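Single-stranded-DNA-specific exonuclease RecJ (Thermus thermophilus, PDB 2ZXP) degrades single-stranded DNA exonucleolytically in the 5' to 3' direction, using divalent metal ions such as magnesium or manganese, with no detectable activity on single-stranded RNA. Local coordinates at residues K73-H78 with L131-D136; L53-L58 with L171-A176; Y81-L86 with P270-A275; K182-G187 with V222-G227; E209-A214 with L237-A242. One frame throughout, in Å; residues are numbered along the deposited sequence.

Interaction 1 (K73-H78 with L131-D136); sequences KRIRVH and LFLTVD. With MN (manganese (II) ion), chain C; MN (manganese (II) ion), chain B.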
# COMPACT_ATOMS: atom_id res chain seq x y z
N LYS A 73 1.56 -35.51 -23.76
CA LYS A 73 0.27 -35.54 -23.06
C LYS A 73 -0.47 -34.23 -23.27
O LYS A 73 0.16 -33.18 -23.45
CB LYS A 73 0.49 -35.74 -21.56
CG LYS A 73 1.16 -37.05 -21.21
CD LYS A 73 0.31 -38.25 -21.67
CE LYS A 73 1.02 -39.56 -21.36
NZ LYS A 73 0.18 -40.73 -21.70
N ARG A 74 -1.80 -34.27 -23.24
CA ARG A 74 -2.57 -33.05 -23.45
C ARG A 74 -2.74 -32.26 -22.15
O ARG A 74 -3.27 -32.75 -21.15
CB ARG A 74 -3.93 -33.39 -24.06
CG ARG A 74 -4.75 -32.15 -24.38
CD ARG A 74 -5.37 -32.22 -25.77
NE ARG A 74 -6.35 -31.14 -25.98
CZ ARG A 74 -6.96 -30.90 -27.13
NH1 ARG A 74 -6.70 -31.66 -28.19
NH2 ARG A 74 -7.84 -29.90 -27.22
N ILE A 75 -2.25 -31.03 -22.17
CA ILE A 75 -2.31 -30.17 -21.00
C ILE A 75 -3.39 -29.09 -21.09
O ILE A 75 -3.44 -28.33 -22.05
CB ILE A 75 -0.94 -29.50 -20.79
CG1 ILE A 75 0.12 -30.59 -20.58
CG2 ILE A 75 -0.96 -28.57 -19.57
CD1 ILE A 75 1.53 -30.11 -20.68
N ARG A 76 -4.26 -29.06 -20.11
CA ARG A 76 -5.31 -28.04 -20.07
C ARG A 76 -4.99 -27.09 -18.91
O ARG A 76 -4.83 -27.53 -17.77
CB ARG A 76 -6.68 -28.67 -19.85
CG ARG A 76 -7.77 -27.65 -19.53
CD ARG A 76 -9.16 -28.24 -19.51
NE ARG A 76 -9.65 -28.48 -20.86
CZ ARG A 76 -10.91 -28.24 -21.24
NH1 ARG A 76 -11.78 -27.76 -20.36
NH2 ARG A 76 -11.29 -28.47 -22.50
N VAL A 77 -4.88 -25.80 -19.21
CA VAL A 77 -4.59 -24.81 -18.18
C VAL A 77 -5.89 -24.11 -17.80
O VAL A 77 -6.52 -23.42 -18.61
CB VAL A 77 -3.56 -23.78 -18.66
CG1 VAL A 77 -3.41 -22.65 -17.65
CG2 VAL A 77 -2.22 -24.45 -18.87
N HIS A 78 -6.29 -24.34 -16.56
CA HIS A 78 -7.52 -23.80 -15.97
C HIS A 78 -7.08 -22.66 -15.05
O HIS A 78 -6.54 -22.90 -13.98
CB HIS A 78 -8.18 -24.92 -15.16
CG HIS A 78 -9.45 -24.52 -14.47
ND1 HIS A 78 -10.70 -24.84 -14.98
CD2 HIS A 78 -9.67 -23.88 -13.30
CE1 HIS A 78 -11.63 -24.41 -14.14
NE2 HIS A 78 -11.03 -23.83 -13.11
N LEU A 131 -3.29 -33.91 -18.45
CA LEU A 131 -2.78 -33.17 -17.30
C LEU A 131 -3.65 -31.90 -17.16
O LEU A 131 -3.92 -31.19 -18.13
CB LEU A 131 -1.30 -32.83 -17.49
CG LEU A 131 -0.66 -32.02 -16.35
CD1 LEU A 131 -0.73 -32.82 -15.06
CD2 LEU A 131 0.79 -31.68 -16.68
N PHE A 132 -4.10 -31.64 -15.95
CA PHE A 132 -4.97 -30.51 -15.67
C PHE A 132 -4.21 -29.54 -14.77
O PHE A 132 -3.78 -29.90 -13.68
CB PHE A 132 -6.22 -31.05 -14.97
CG PHE A 132 -7.35 -30.06 -14.86
CD1 PHE A 132 -8.04 -29.63 -15.99
CD2 PHE A 132 -7.76 -29.59 -13.60
CE1 PHE A 132 -9.13 -28.75 -15.87
CE2 PHE A 132 -8.86 -28.72 -13.47
CZ PHE A 132 -9.54 -28.30 -14.61
N LEU A 133 -4.03 -28.30 -15.23
CA LEU A 133 -3.28 -27.30 -14.46
C LEU A 133 -4.17 -26.14 -14.07
O LEU A 133 -4.64 -25.40 -14.94
CB LEU A 133 -2.13 -26.73 -15.30
CG LEU A 133 -0.70 -27.27 -15.18
CD1 LEU A 133 0.09 -26.89 -16.41
CD2 LEU A 133 -0.06 -26.70 -13.94
N THR A 134 -4.40 -25.96 -12.77
CA THR A 134 -5.23 -24.86 -12.31
C THR A 134 -4.30 -23.72 -11.95
O THR A 134 -3.28 -23.95 -11.31
CB THR A 134 -6.02 -25.21 -11.05
OG1 THR A 134 -5.11 -25.56 -9.99
CG2 THR A 134 -6.98 -26.36 -11.34
N VAL A 135 -4.66 -22.51 -12.34
CA VAL A 135 -3.83 -21.35 -12.04
C VAL A 135 -4.66 -20.38 -11.20
O VAL A 135 -5.81 -20.11 -11.52
CB VAL A 135 -3.36 -20.64 -13.34
CG1 VAL A 135 -2.58 -19.41 -13.01
CG2 VAL A 135 -2.50 -21.58 -14.15
N ASP A 136 -4.05 -19.88 -10.14
CA ASP A 136 -4.71 -18.93 -9.26
C ASP A 136 -6.01 -19.50 -8.68
O ASP A 136 -6.93 -18.75 -8.35
CB ASP A 136 -5.00 -17.64 -10.02
CG ASP A 136 -5.43 -16.49 -9.12
OD1 ASP A 136 -6.30 -15.72 -9.54
OD2 ASP A 136 -4.90 -16.34 -8.00
MN MN C . -7.75 -14.48 -9.32
MN MN B . -4.65 -14.36 -7.37
O HOH W 1 -6.60 -12.82 -7.78
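His-78 and Phe-132 both turn CG anti to the backbone N (chi1 179° and -169°), and this brings their rings together on one face of a parallel sheet. ND1 of His-78 lies 3.7 Å from CZ of Phe-132. The rings meet obliquely, with planes 45° apart. On the same face Arg-76 lays its aliphatic part along the rim of the phenyl ring. Its CD sits in the ring plane, 3.7 Å from CE1 of Phe-132. The opposite face carries Ile-75, Val-77, Leu-131 and Leu-133. There CD1 of Leu-133 meets CG2 of Ile-75 at 3.7 Å. Helix 83-98 packs against this face through Thr-89, Val-93 and Leu-96. Past the strand, CG2 of Val-135 meets CG1 of Val-77 at 3.8 Å, and Leu-92 of the same helix touches Val-135.

The backbones pair in parallel register. Leu-131 N donates to Arg-74 O, and Arg-76 N returns a bond to Leu-131 O. Leu-133 N then reaches Arg-76 O at 2.8 Å. These are inner, neighbouring strands of the five-stranded parallel sheet in the DHH domain.

Next along the chain, Asp-136 splits its carboxylate between two manganese ions, OD1 at 1.9 Å from one and OD2 at 2.1 Å from the other. OD2 also accepts from His-161 NE2. The hydrogen-bonded strand pair ends in a bridging carboxylate, which ties the metal pair to this end of the sheet.

Interaction 2 (L53-L58 with L171-A176); sequences LPLKGL and LVVHPA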
# COMPACT_ATOMS: atom_id res chain seq x y z
N LEU A 53 12.18 -19.19 -6.17
CA LEU A 53 11.76 -19.45 -4.79
C LEU A 53 11.50 -20.94 -4.62
O LEU A 53 10.82 -21.54 -5.45
CB LEU A 53 10.48 -18.71 -4.48
CG LEU A 53 10.43 -17.26 -4.05
CD1 LEU A 53 8.98 -16.94 -3.77
CD2 LEU A 53 11.25 -17.03 -2.79
N PRO A 54 12.04 -21.56 -3.56
CA PRO A 54 11.87 -22.99 -3.26
C PRO A 54 10.52 -23.37 -2.67
O PRO A 54 10.46 -23.86 -1.54
CB PRO A 54 12.99 -23.26 -2.26
CG PRO A 54 13.00 -21.99 -1.47
CD PRO A 54 12.94 -20.94 -2.57
N LEU A 55 9.44 -23.17 -3.42
CA LEU A 55 8.10 -23.52 -2.92
C LEU A 55 7.93 -25.03 -2.86
O LEU A 55 8.49 -25.76 -3.66
CB LEU A 55 7.00 -22.97 -3.85
CG LEU A 55 7.04 -21.50 -4.29
CD1 LEU A 55 6.00 -21.26 -5.38
CD2 LEU A 55 6.78 -20.61 -3.12
N LYS A 56 7.13 -25.48 -1.91
CA LYS A 56 6.83 -26.89 -1.74
C LYS A 56 5.98 -27.42 -2.91
O LYS A 56 4.96 -26.83 -3.26
CB LYS A 56 6.09 -27.09 -0.42
CG LYS A 56 6.52 -28.35 0.33
CD LYS A 56 5.50 -29.47 0.22
CE LYS A 56 4.32 -29.23 1.14
NZ LYS A 56 3.53 -30.49 1.31
N GLY A 57 6.42 -28.53 -3.49
CA GLY A 57 5.69 -29.12 -4.61
C GLY A 57 6.19 -28.64 -5.97
O GLY A 57 5.85 -29.25 -6.98
N LEU A 58 6.98 -27.57 -5.99
CA LEU A 58 7.49 -27.02 -7.25
C LEU A 58 8.36 -27.98 -8.08
O LEU A 58 8.17 -28.11 -9.29
CB LEU A 58 8.25 -25.72 -6.98
CG LEU A 58 8.53 -24.82 -8.19
CD1 LEU A 58 7.21 -24.33 -8.78
CD2 LEU A 58 9.39 -23.61 -7.79
N LEU A 171 -1.26 -32.73 -7.39
CA LEU A 171 -0.04 -31.98 -7.08
C LEU A 171 -0.48 -30.55 -6.75
O LEU A 171 -1.14 -29.90 -7.55
CB LEU A 171 0.87 -31.92 -8.30
CG LEU A 171 2.28 -32.47 -8.17
CD1 LEU A 171 2.74 -32.36 -6.72
CD2 LEU A 171 2.29 -33.91 -8.65
N VAL A 172 -0.10 -30.06 -5.58
CA VAL A 172 -0.51 -28.71 -5.20
C VAL A 172 0.69 -27.82 -4.87
O VAL A 172 1.50 -28.15 -4.00
CB VAL A 172 -1.48 -28.78 -4.00
CG1 VAL A 172 -0.76 -29.30 -2.77
CG2 VAL A 172 -2.10 -27.42 -3.74
N VAL A 173 0.83 -26.71 -5.59
CA VAL A 173 1.94 -25.78 -5.34
C VAL A 173 1.37 -24.48 -4.78
O VAL A 173 0.72 -23.71 -5.48
CB VAL A 173 2.74 -25.50 -6.62
CG1 VAL A 173 3.84 -24.50 -6.31
CG2 VAL A 173 3.33 -26.80 -7.15
N HIS A 174 1.64 -24.24 -3.50
CA HIS A 174 1.09 -23.09 -2.81
C HIS A 174 2.07 -22.52 -1.78
O HIS A 174 2.57 -23.24 -0.92
CB HIS A 174 -0.19 -23.56 -2.13
CG HIS A 174 -1.12 -22.46 -1.74
ND1 HIS A 174 -0.74 -21.41 -0.93
CD2 HIS A 174 -2.43 -22.27 -2.03
CE1 HIS A 174 -1.78 -20.63 -0.73
NE2 HIS A 174 -2.82 -21.12 -1.38
N PRO A 175 2.35 -21.21 -1.85
CA PRO A 175 3.28 -20.53 -0.93
C PRO A 175 2.97 -20.86 0.53
O PRO A 175 3.84 -21.29 1.28
CB PRO A 175 3.05 -19.05 -1.22
CG PRO A 175 2.53 -19.03 -2.61
CD PRO A 175 1.62 -20.23 -2.67
N ALA A 176 1.72 -20.65 0.91
CA ALA A 176 1.26 -20.90 2.28
C ALA A 176 1.46 -22.34 2.74
O ALA A 176 1.22 -22.65 3.90
CB ALA A 176 -0.22 -20.53 2.41
O HOH W 2 2.65 -26.11 -1.69
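Val-173 wedges its two methyls into the turn formed by residues 55-58. CG2 presses on the backbone of Gly-57, 3.5 Å from Gly-57 O. The Val-173 and Leu-55 side chains cross at about a right angle, CG1 of Val-173 4.0 Å from CD1 of Leu-55. The same CG1 also reaches CD1 of Leu-58 at 4.2 Å. Gly-57 is the third residue of a type II beta turn. It has a positive phi (92°) and brings its bare backbone up to Val-173.

The other side is looser and wetter. Lys-56 O and His-174 N do not meet directly. A water joins them, donating to Lys-56 O at 2.9 Å and accepting from His-174 N at 2.8 Å. The side chain of Lys-56 is exposed to solvent.

Gly-57 is the N-cap of helix 58-70, and strand 171-173 is an edge strand of the parallel sheet, hydrogen-bonded to strand 154-158. Helix 187-201 adds to the apolar side, with Val-190 on Val-173, Leu-193 on Leu-55 and Leu-194 on Leu-58.

Interaction 3 (Y81-L86 with P270-A275); sequences YDADGL and PRINAA. With MN (manganese (II) ion), chain C; MN (manganese (II) ion), chain B.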
# COMPACT_ATOMS: atom_id res chain seq x y z
N TYR A 81 -10.31 -15.85 -13.78
CA TYR A 81 -10.66 -14.88 -14.79
C TYR A 81 -10.22 -13.44 -14.53
O TYR A 81 -10.44 -12.57 -15.38
CB TYR A 81 -12.16 -14.94 -15.06
CG TYR A 81 -13.00 -15.06 -13.81
CD1 TYR A 81 -12.86 -14.13 -12.77
CD2 TYR A 81 -13.86 -16.15 -13.62
CE1 TYR A 81 -13.55 -14.30 -11.57
CE2 TYR A 81 -14.56 -16.32 -12.42
CZ TYR A 81 -14.39 -15.39 -11.40
OH TYR A 81 -15.02 -15.58 -10.19
N ASP A 82 -9.61 -13.16 -13.37
CA ASP A 82 -9.13 -11.79 -13.14
C ASP A 82 -7.70 -11.69 -13.69
O ASP A 82 -7.16 -12.69 -14.18
CB ASP A 82 -9.19 -11.38 -11.66
CG ASP A 82 -8.39 -12.29 -10.76
OD1 ASP A 82 -8.40 -12.03 -9.53
OD2 ASP A 82 -7.75 -13.25 -11.27
N ALA A 83 -7.11 -10.50 -13.62
CA ALA A 83 -5.77 -10.25 -14.17
C ALA A 83 -4.72 -11.29 -13.77
O ALA A 83 -3.99 -11.79 -14.63
CB ALA A 83 -5.31 -8.85 -13.80
N ASP A 84 -4.64 -11.60 -12.48
CA ASP A 84 -3.70 -12.59 -11.98
C ASP A 84 -3.94 -13.99 -12.63
O ASP A 84 -2.99 -14.63 -13.08
CB ASP A 84 -3.79 -12.67 -10.46
CG ASP A 84 -2.64 -13.44 -9.85
OD1 ASP A 84 -1.47 -13.21 -10.24
OD2 ASP A 84 -2.90 -14.29 -8.97
N GLY A 85 -5.19 -14.45 -12.65
CA GLY A 85 -5.53 -15.71 -13.26
C GLY A 85 -5.21 -15.69 -14.77
O GLY A 85 -4.60 -16.64 -15.27
N LEU A 86 -5.60 -14.63 -15.49
CA LEU A 86 -5.32 -14.56 -16.92
C LEU A 86 -3.83 -14.45 -17.28
O LEU A 86 -3.38 -15.15 -18.20
CB LEU A 86 -6.09 -13.42 -17.57
CG LEU A 86 -7.61 -13.50 -17.43
CD1 LEU A 86 -8.28 -12.40 -18.23
CD2 LEU A 86 -8.08 -14.86 -17.90
N PRO A 270 -7.18 -2.90 -14.64
CA PRO A 270 -8.63 -2.73 -14.65
C PRO A 270 -9.18 -3.01 -16.05
O PRO A 270 -10.30 -3.52 -16.19
CB PRO A 270 -8.81 -1.27 -14.21
CG PRO A 270 -7.74 -1.14 -13.18
CD PRO A 270 -6.54 -1.79 -13.90
N ARG A 271 -8.41 -2.69 -17.09
CA ARG A 271 -8.88 -2.97 -18.45
C ARG A 271 -8.99 -4.50 -18.62
O ARG A 271 -9.91 -5.00 -19.25
CB ARG A 271 -7.90 -2.48 -19.49
CG ARG A 271 -8.32 -1.31 -20.28
CD ARG A 271 -8.22 -0.09 -19.44
NE ARG A 271 -8.05 1.11 -20.25
CZ ARG A 271 -7.86 2.31 -19.72
NH1 ARG A 271 -7.82 2.43 -18.40
NH2 ARG A 271 -7.73 3.37 -20.48
N ILE A 272 -8.03 -5.24 -18.07
CA ILE A 272 -8.07 -6.68 -18.24
C ILE A 272 -9.24 -7.27 -17.45
O ILE A 272 -9.92 -8.19 -17.92
CB ILE A 272 -6.75 -7.33 -17.76
CG1 ILE A 272 -5.62 -6.96 -18.73
CG2 ILE A 272 -6.92 -8.85 -17.63
CD1 ILE A 272 -4.23 -7.28 -18.23
N ASN A 273 -9.45 -6.70 -16.26
CA ASN A 273 -10.50 -7.15 -15.36
C ASN A 273 -11.90 -6.87 -15.90
O ASN A 273 -12.83 -7.67 -15.69
CB ASN A 273 -10.31 -6.51 -13.96
CG ASN A 273 -9.15 -7.15 -13.16
OD1 ASN A 273 -8.87 -8.32 -13.31
ND2 ASN A 273 -8.50 -6.38 -12.30
N ALA A 274 -12.06 -5.76 -16.59
CA ALA A 274 -13.37 -5.39 -17.10
C ALA A 274 -13.92 -6.44 -18.05
O ALA A 274 -15.12 -6.68 -18.08
CB ALA A 274 -13.30 -4.04 -17.81
N ALA A 275 -13.04 -7.04 -18.83
CA ALA A 275 -13.45 -8.07 -19.78
C ALA A 275 -14.13 -9.20 -19.03
O ALA A 275 -15.22 -9.64 -19.38
CB ALA A 275 -12.23 -8.59 -20.54
MN MN C . -7.75 -14.48 -9.32
MN MN B . -4.65 -14.36 -7.37
O HOH W 1 -6.60 -12.82 -7.78
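Asn-273 OD1 accepts the backbone N-H of Ala-83 at 2.8 Å, with an N-H...O angle of 149°. The donor is tilted a little out of the amide carbonyl plane. The bond grips the first turn of helix 83-98, whose N-cap is Asp-82, a metal ligand of the DHH domain. The carboxamide oxygen also lies 3.5 Å from CA of Asp-82.

The capping aspartate does two jobs. With chi1 at 59° its CG sits between the backbone N and the carbonyl carbon, which turns the carboxylate back over the helix start. OD2 there accepts Gly-85 N at 3.1 Å and also binds a manganese ion at 2.3 Å. OD1 binds the same ion, so the chelation is bidentate. Asp-80 and Asp-136 bind it too. Asp-84, two residues on, gives OD2 to the second manganese, which Asp-136, His-160 and Asp-221 also hold. Asn-273 is thus placed as a second-shell residue and probably steadies the backbone beside a first-shell ligand.

Beside the polar bond the contact is apolar. Ile-272 on helix 261-277 faces Ala-83 and Leu-86, and Ala-284 touches both Ile-272 and Leu-86. Leu-86 and Ile-272 run alongside one another, pointing opposite ways, with Leu-86 CD1 3.8 Å from Ile-272 CG2.

Interaction 4 (K182-G187 with V222-G227); sequences KEKPTG and VAPLWG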
# COMPACT_ATOMS: atom_id res chain seq x y z
N LYS A 182 8.49 -16.50 3.73
CA LYS A 182 7.85 -15.22 4.04
C LYS A 182 7.21 -14.61 2.79
O LYS A 182 6.28 -13.80 2.87
CB LYS A 182 8.89 -14.23 4.60
CG LYS A 182 9.57 -14.66 5.90
CD LYS A 182 8.58 -14.67 7.09
CE LYS A 182 7.56 -15.82 6.98
NZ LYS A 182 6.51 -15.81 8.06
N GLU A 183 7.73 -15.01 1.63
CA GLU A 183 7.28 -14.53 0.34
C GLU A 183 5.80 -14.77 0.09
O GLU A 183 5.21 -15.73 0.59
CB GLU A 183 8.11 -15.20 -0.75
CG GLU A 183 9.61 -15.19 -0.47
CD GLU A 183 10.21 -13.79 -0.50
OE1 GLU A 183 11.45 -13.68 -0.29
OE2 GLU A 183 9.47 -12.81 -0.73
N LYS A 184 5.19 -13.89 -0.69
CA LYS A 184 3.77 -14.01 -1.00
C LYS A 184 3.48 -13.92 -2.51
O LYS A 184 2.78 -13.03 -2.96
CB LYS A 184 2.99 -12.92 -0.26
CG LYS A 184 3.27 -12.86 1.24
CD LYS A 184 2.13 -13.49 2.06
CE LYS A 184 0.78 -12.77 1.81
NZ LYS A 184 -0.34 -13.29 2.68
N PRO A 185 4.04 -14.83 -3.31
CA PRO A 185 3.77 -14.76 -4.74
C PRO A 185 2.28 -14.98 -5.05
O PRO A 185 1.59 -15.67 -4.30
CB PRO A 185 4.66 -15.85 -5.32
CG PRO A 185 4.75 -16.84 -4.18
CD PRO A 185 4.96 -15.94 -3.00
N THR A 186 1.78 -14.39 -6.13
CA THR A 186 0.37 -14.58 -6.50
C THR A 186 0.23 -15.73 -7.51
O THR A 186 1.20 -16.46 -7.77
CB THR A 186 -0.23 -13.29 -7.14
OG1 THR A 186 0.50 -12.94 -8.33
CG2 THR A 186 -0.15 -12.13 -6.17
N GLY A 187 -0.96 -15.88 -8.09
CA GLY A 187 -1.19 -16.94 -9.07
C GLY A 187 -0.23 -16.82 -10.26
O GLY A 187 0.38 -17.81 -10.67
N VAL A 222 -2.81 -7.01 -5.71
CA VAL A 222 -2.44 -6.20 -4.56
C VAL A 222 -1.59 -6.99 -3.57
O VAL A 222 -1.81 -6.92 -2.37
CB VAL A 222 -3.72 -5.66 -3.83
CG1 VAL A 222 -3.35 -4.52 -2.86
CG2 VAL A 222 -4.74 -5.16 -4.87
N ALA A 223 -0.64 -7.77 -4.08
CA ALA A 223 0.23 -8.55 -3.22
C ALA A 223 1.30 -7.63 -2.65
O ALA A 223 1.63 -6.59 -3.23
CB ALA A 223 0.88 -9.69 -4.01
N PRO A 224 1.88 -8.00 -1.50
CA PRO A 224 2.90 -7.17 -0.88
C PRO A 224 4.14 -7.11 -1.77
O PRO A 224 4.68 -8.14 -2.16
CB PRO A 224 3.18 -7.89 0.44
CG PRO A 224 1.91 -8.71 0.69
CD PRO A 224 1.61 -9.20 -0.70
N LEU A 225 4.58 -5.89 -2.07
CA LEU A 225 5.73 -5.67 -2.92
C LEU A 225 7.07 -5.55 -2.20
O LEU A 225 7.66 -4.48 -2.12
CB LEU A 225 5.50 -4.45 -3.78
CG LEU A 225 4.24 -4.42 -4.64
CD1 LEU A 225 4.38 -3.29 -5.67
CD2 LEU A 225 4.06 -5.78 -5.38
N TRP A 226 7.54 -6.66 -1.66
CA TRP A 226 8.84 -6.70 -1.01
C TRP A 226 9.45 -8.04 -1.37
O TRP A 226 8.75 -8.95 -1.84
CB TRP A 226 8.71 -6.53 0.51
CG TRP A 226 7.75 -7.45 1.22
CD1 TRP A 226 7.84 -8.81 1.33
CD2 TRP A 226 6.58 -7.06 1.94
NE1 TRP A 226 6.79 -9.30 2.09
CE2 TRP A 226 6.00 -8.25 2.48
CE3 TRP A 226 5.96 -5.83 2.20
CZ2 TRP A 226 4.83 -8.22 3.26
CZ3 TRP A 226 4.79 -5.81 2.98
CH2 TRP A 226 4.24 -7.00 3.50
N GLY A 227 10.75 -8.16 -1.18
CA GLY A 227 11.43 -9.39 -1.50
C GLY A 227 11.23 -9.84 -2.93
O GLY A 227 11.30 -9.06 -3.88
O HOH W 3 7.61 -11.57 -2.03
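Glu-183 comes first and reaches the chain at Trp-226 and Gly-227. Its side chain bends at chi2 (-66°), bringing OE2 within 4.0 Å of Gly-227 CA. A water bridges the remaining gap. It donates to Glu-183 OE2 at 2.6 Å and to Trp-226 O at 2.9 Å. OE2 also accepts the backbone N-H of Trp-228, so the carboxylate sits at the start of helix 227-239, where the helix end would probably stabilise its charge.

Lys-184 follows, packing with its base rather than its amine. Its CB lies 4.0 Å from CD of Pro-224, while the rest of the chain leads away. Pro-224 in turn puts its CB over one face of the Trp-226 ring, offset toward the rim. The carbonyls of Lys-184 and Pro-224 are tied together by Asn-229 ND2, which bonds to both.

Thr-186 closes the walk. Its CG2 presses on CB of Ala-223 at 3.4 Å, tighter than usual for two methyls. Its OG1 bonds to OD1 of Asp-84.

Both loops flank helix termini. Thr-186 is the N-cap of helix 187-201, and Val-222, at positive phi, ends helix 211-220 in a Schellman motif. The contact lies beside the two-metal site of this DHH-family nuclease, with Thr-186 next to the ligands Asp-84 and Asp-221.

Interaction 5 (E209-A214 with L237-A242); sequences EYADLA and LARIPA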
# COMPACT_ATOMS: atom_id res chain seq x y z
N GLU A 209 11.52 -13.25 -19.93
CA GLU A 209 10.60 -12.57 -20.85
C GLU A 209 9.14 -12.70 -20.39
O GLU A 209 8.26 -11.99 -20.89
CB GLU A 209 10.77 -13.08 -22.31
CG GLU A 209 10.77 -14.62 -22.46
CD GLU A 209 10.78 -15.10 -23.93
OE1 GLU A 209 10.52 -14.28 -24.84
OE2 GLU A 209 11.04 -16.32 -24.16
N TYR A 210 8.89 -13.57 -19.42
CA TYR A 210 7.53 -13.75 -18.89
C TYR A 210 7.34 -12.95 -17.61
O TYR A 210 6.24 -12.93 -17.03
CB TYR A 210 7.24 -15.22 -18.61
CG TYR A 210 7.21 -16.10 -19.84
CD1 TYR A 210 6.01 -16.38 -20.49
CD2 TYR A 210 8.39 -16.63 -20.36
CE1 TYR A 210 5.97 -17.19 -21.64
CE2 TYR A 210 8.38 -17.44 -21.51
CZ TYR A 210 7.17 -17.71 -22.14
OH TYR A 210 7.15 -18.49 -23.28
N ALA A 211 8.38 -12.26 -17.15
CA ALA A 211 8.22 -11.51 -15.90
C ALA A 211 7.23 -10.33 -16.02
O ALA A 211 6.69 -9.89 -15.01
CB ALA A 211 9.57 -11.00 -15.40
N ASP A 212 7.01 -9.81 -17.24
CA ASP A 212 6.09 -8.68 -17.39
C ASP A 212 4.67 -9.15 -17.13
O ASP A 212 3.94 -8.52 -16.35
CB ASP A 212 6.24 -7.98 -18.75
CG ASP A 212 6.20 -8.95 -19.95
OD1 ASP A 212 6.33 -8.45 -21.11
OD2 ASP A 212 6.06 -10.17 -19.76
N LEU A 213 4.30 -10.27 -17.73
CA LEU A 213 2.99 -10.86 -17.47
C LEU A 213 2.84 -11.16 -15.97
O LEU A 213 1.80 -10.90 -15.37
CB LEU A 213 2.82 -12.18 -18.25
CG LEU A 213 2.66 -12.07 -19.78
CD1 LEU A 213 2.75 -13.46 -20.45
CD2 LEU A 213 1.31 -11.41 -20.09
N ALA A 214 3.89 -11.72 -15.38
CA ALA A 214 3.85 -12.06 -13.98
C ALA A 214 3.71 -10.81 -13.10
O ALA A 214 2.97 -10.81 -12.11
CB ALA A 214 5.13 -12.81 -13.59
N LEU A 237 8.09 -4.71 -14.92
CA LEU A 237 7.77 -3.34 -15.31
C LEU A 237 8.73 -2.85 -16.37
O LEU A 237 8.33 -2.17 -17.33
CB LEU A 237 7.85 -2.42 -14.12
CG LEU A 237 6.81 -2.67 -13.05
CD1 LEU A 237 7.07 -1.68 -11.90
CD2 LEU A 237 5.43 -2.51 -13.64
N ALA A 238 9.99 -3.21 -16.19
CA ALA A 238 11.05 -2.82 -17.12
C ALA A 238 10.89 -3.48 -18.48
O ALA A 238 11.30 -2.89 -19.48
CB ALA A 238 12.47 -3.16 -16.53
N ARG A 239 10.30 -4.67 -18.54
CA ARG A 239 10.17 -5.38 -19.83
C ARG A 239 8.92 -5.07 -20.66
O ARG A 239 8.86 -5.34 -21.86
CB ARG A 239 10.33 -6.91 -19.60
CG ARG A 239 11.69 -7.24 -18.89
CD ARG A 239 11.94 -8.74 -18.49
NE ARG A 239 12.31 -9.48 -19.67
CZ ARG A 239 13.55 -9.83 -20.04
NH1 ARG A 239 14.62 -9.53 -19.32
NH2 ARG A 239 13.69 -10.42 -21.19
N ILE A 240 7.94 -4.46 -20.02
CA ILE A 240 6.69 -4.16 -20.73
C ILE A 240 6.81 -3.34 -22.02
O ILE A 240 6.15 -3.66 -23.02
CB ILE A 240 5.67 -3.47 -19.79
CG1 ILE A 240 5.12 -4.50 -18.78
CG2 ILE A 240 4.54 -2.82 -20.62
CD1 ILE A 240 4.15 -3.92 -17.78
N PRO A 241 7.62 -2.26 -22.02
CA PRO A 241 7.78 -1.43 -23.21
C PRO A 241 8.24 -2.18 -24.48
O PRO A 241 7.84 -1.82 -25.58
CB PRO A 241 8.77 -0.34 -22.76
CG PRO A 241 8.42 -0.17 -21.28
CD PRO A 241 8.28 -1.65 -20.85
N ALA A 242 9.08 -3.20 -24.31
CA ALA A 242 9.54 -4.00 -25.46
C ALA A 242 9.11 -5.45 -25.21
O ALA A 242 9.84 -6.41 -25.50
CB ALA A 242 11.07 -3.89 -25.62
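Arg-239 and Ile-240 pack against the start of helix 211-220, joining two successive helices of an all-helical part of the chain. Arg-239 lies on helix 227-239.

Van der Waals packing uses the CB of Asp-212. This methylene lies 3.7 Å from CG1 of Ile-240, and Asp-212 CB is 4.3 Å from CB of Arg-239. Leu-248 and Ala-252 of helix 246-254 cover the neighbouring surface.

A second kind of contact is flat group against backbone. The Arg-239 chain bends at chi3 (78°), and one face of the guanidinium lies over the N of Glu-209. Arg-239 NE is 3.7 Å from CA of Glu-209. This is packing and not a salt bridge, since Glu-209 OE1 and Arg-239 NH2 are 6.2 Å apart. Each has its own partner: Arg-239 pairs with Glu-235, and Glu-209 OE1 bonds to Ser-244 OG.

Polar bonds hold the buried carboxylate of Asp-212 in place. OD1 bonds to Ser-243 OG, just after 237-242, and OD2 accepts from Trp-245 NE1. OD2 also takes the backbone N-H of Leu-213 at 2.7 Å, a bent bond (136° at the hydrogen) that arrives from above the carboxylate plane.

In the fold
Interactions 1 and 3 supply ligands to the two manganese ions, and interaction 4 lies beside them. Interactions 1 and 3 share both ions and a water, with centres 19 Å apart. Strand 74-78 is followed by helix 83-98, and the segments of these two interactions alternate along the chain. Interaction 4 touches interaction 3 at Asp-84. Interaction 2 lies on the far edge of the sheet used by interaction 1 and meets interaction 4 through Pro-175 and Pro-185. In sequence, interaction 1 falls between the segments of interaction 2. Interactions 4 and 5 fall between those of interaction 3 and alternate with each other. Interactions 1, 3 and 4 thus converge on one metal centre, while interaction 5 is packing away from it.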